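Local coordinates for EmGH1 (Erythrobacter marinus, PDB 5Z87), which probably hydrolyses beta-glucosides, as a member of glycoside hydrolase family 3, at residues L41-R46 and A220-A225. Numbering follows the deposited sequence.
Sequences LSPARR and AEYLPA
Y222 reaches from its loop to the start of helix 43-51 and lays one ring face against P43. CG of P43 sits over the ring face, 3.9 Å from the centroid of the Y222 ring. This is a CH-pi contact, displaced toward the ring's rim. The neighbouring P43 CD lies 3.7 Å from Y222 CE2 on the same face. CG of Y222 is anti to its own carbonyl carbon (chi1 -77°), which brings the hydroxyl, rather than the start of the side chain, up to the helix.

The hydroxyl takes part in two hydrogen bonds. Y222 OH donates to L41 O over 2.6 Å, nearly in line with the carbonyl bond. L41 O lies at the ring's edge, in its plane. R46 NH1 in turn donates to Y222 OH at 3.1 Å, in a nearly straight bond of 166°. The hydroxyl is in the guanidinium plane, at its edge, and the two flat groups are tilted 46° apart. A bend at chi3 turns the end of R46 to this position. The same NH1 forms a salt bridge with D387, and NE binds Y36 O, so the guanidinium has several partners.

E221 crosses P43 at a slant. CG of E221 lies 3.5 Å from P43 CD, and the chain, extended beyond it, carries OE2 to 3.2 Å from S42 CB. S42 is the N-cap: its OG accepts from R45 N, closing the first turn.

The contact lies away from the ligand pocket and the magnesium site. It joins the N-terminal end of helix 43-51 to the loop between helix 201-216 and strand 229-235, a strand of the parallel sheet in the TIM-barrel-type domain. Helix 366-382 packs beside both P43 and R46 through F381, and K382 pairs with L223 through the backbone.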
loop_
_atom_site.group_PDB
_atom_site.type_symbol
_atom_site.label_atom_id
_atom_site.label_comp_id
_atom_site.label_asym_id
_atom_site.label_seq_id
_atom_site.Cartn_x
_atom_site.Cartn_y
_atom_site.Cartn_z
ATOM N N LEU A 41 -35.155 -0.817 -36.889
ATOM C CA LEU A 41 -34.675 -1.944 -36.105
ATOM C C LEU A 41 -33.709 -1.479 -35.013
ATOM O O LEU A 41 -33.107 -0.400 -35.089
ATOM C CB LEU A 41 -33.972 -2.959 -37.000
ATOM C CG LEU A 41 -34.613 -4.309 -37.305
ATOM C CD1 LEU A 41 -33.590 -5.194 -38.007
ATOM C CD2 LEU A 41 -35.129 -4.971 -36.044
ATOM N N SER A 42 -33.552 -2.326 -33.997
ATOM C CA SER A 42 -32.640 -2.026 -32.905
ATOM C C SER A 42 -31.192 -2.169 -33.371
ATOM O O SER A 42 -30.902 -2.945 -34.290
ATOM C CB SER A 42 -32.883 -2.958 -31.719
ATOM O OG SER A 42 -32.305 -4.225 -31.974
ATOM N N PRO A 43 -30.268 -1.419 -32.759
ATOM C CA PRO A 43 -28.847 -1.547 -33.139
ATOM C C PRO A 43 -28.339 -2.969 -33.090
ATOM O O PRO A 43 -27.588 -3.389 -33.982
ATOM C CB PRO A 43 -28.137 -0.656 -32.109
ATOM C CG PRO A 43 -29.140 0.421 -31.819
ATOM C CD PRO A 43 -30.506 -0.256 -31.887
ATOM N N ALA A 44 -28.736 -3.725 -32.064
ATOM C CA ALA A 44 -28.298 -5.109 -31.931
ATOM C C ALA A 44 -28.802 -5.963 -33.091
ATOM O O ALA A 44 -28.062 -6.782 -33.641
ATOM C CB ALA A 44 -28.783 -5.673 -30.589
ATOM N N ARG A 45 -30.061 -5.780 -33.484
ATOM C CA ARG A 45 -30.597 -6.578 -34.578
ATOM C C ARG A 45 -29.998 -6.159 -35.915
ATOM O O ARG A 45 -29.691 -7.013 -36.753
ATOM C CB ARG A 45 -32.122 -6.500 -34.571
ATOM C CG ARG A 45 -32.692 -7.260 -33.358
ATOM C CD ARG A 45 -34.196 -7.117 -33.187
ATOM N NE ARG A 45 -34.932 -7.876 -34.193
ATOM C CZ ARG A 45 -36.249 -7.810 -34.360
ATOM N NH1 ARG A 45 -36.978 -7.018 -33.581
ATOM N NH2 ARG A 45 -36.835 -8.530 -35.307
ATOM N N ARG A 46 -29.750 -4.860 -36.110
ATOM C CA ARG A 46 -29.072 -4.442 -37.332
ATOM C C ARG A 46 -27.652 -4.983 -37.378
ATOM O O ARG A 46 -27.158 -5.346 -38.453
ATOM C CB ARG A 46 -29.084 -2.917 -37.468
ATOM C CG ARG A 46 -30.491 -2.338 -37.584
ATOM C CD ARG A 46 -30.491 -0.819 -37.563
ATOM N NE ARG A 46 -29.833 -0.284 -38.748
ATOM C CZ ARG A 46 -29.653 1.010 -38.987
ATOM N NH1 ARG A 46 -30.074 1.918 -38.115
ATOM N NH2 ARG A 46 -29.036 1.394 -40.098
ATOM N N ALA A 220 -31.034 5.355 -24.139
ATOM C CA ALA A 220 -32.013 5.241 -25.216
ATOM C C ALA A 220 -31.542 4.189 -26.211
ATOM O O ALA A 220 -30.378 3.773 -26.202
ATOM C CB ALA A 220 -32.249 6.589 -25.917
ATOM N N GLU A 221 -32.467 3.756 -27.077
ATOM C CA GLU A 221 -32.110 2.740 -28.065
ATOM C C GLU A 221 -31.008 3.247 -28.983
ATOM O O GLU A 221 -30.046 2.524 -29.273
ATOM C CB GLU A 221 -33.340 2.322 -28.873
ATOM C CG GLU A 221 -33.042 1.284 -29.943
ATOM C CD GLU A 221 -34.254 0.896 -30.796
ATOM O OE1 GLU A 221 -34.921 1.783 -31.383
ATOM O OE2 GLU A 221 -34.525 -0.314 -30.896
ATOM N N TYR A 222 -31.120 4.501 -29.416
ATOM C CA TYR A 222 -30.133 5.187 -30.233
ATOM C C TYR A 222 -29.677 6.448 -29.514
ATOM O O TYR A 222 -30.483 7.115 -28.855
ATOM C CB TYR A 222 -30.726 5.579 -31.611
ATOM C CG TYR A 222 -30.838 4.442 -32.595
ATOM C CD1 TYR A 222 -29.803 4.162 -33.484
ATOM C CD2 TYR A 222 -31.975 3.647 -32.638
ATOM C CE1 TYR A 222 -29.895 3.122 -34.385
ATOM C CE2 TYR A 222 -32.083 2.603 -33.543
ATOM C CZ TYR A 222 -31.044 2.346 -34.406
ATOM O OH TYR A 222 -31.146 1.307 -35.291
ATOM N N LEU A 223 -28.397 6.794 -29.670
ATOM C CA LEU A 223 -27.916 8.079 -29.178
ATOM C C LEU A 223 -28.665 9.210 -29.873
ATOM O O LEU A 223 -28.852 9.171 -31.094
ATOM C CB LEU A 223 -26.417 8.256 -29.428
ATOM C CG LEU A 223 -25.432 7.403 -28.632
ATOM C CD1 LEU A 223 -24.067 8.063 -28.690
ATOM C CD2 LEU A 223 -25.893 7.215 -27.197
ATOM N N PRO A 224 -29.099 10.231 -29.139
ATOM C CA PRO A 224 -29.604 11.440 -29.791
ATOM C C PRO A 224 -28.514 12.077 -30.636
ATOM O O PRO A 224 -27.332 11.729 -30.563
ATOM C CB PRO A 224 -30.017 12.344 -28.623
ATOM C CG PRO A 224 -30.167 11.399 -27.446
ATOM C CD PRO A 224 -29.135 10.333 -27.672
ATOM N N ALA A 225 -28.935 13.005 -31.482
ATOM C CA ALA A 225 -27.985 13.787 -32.257
ATOM C C ALA A 225 -27.047 14.550 -31.327
ATOM O O ALA A 225 -27.428 14.997 -30.241
ATOM C CB ALA A 225 -28.727 14.764 -33.179
#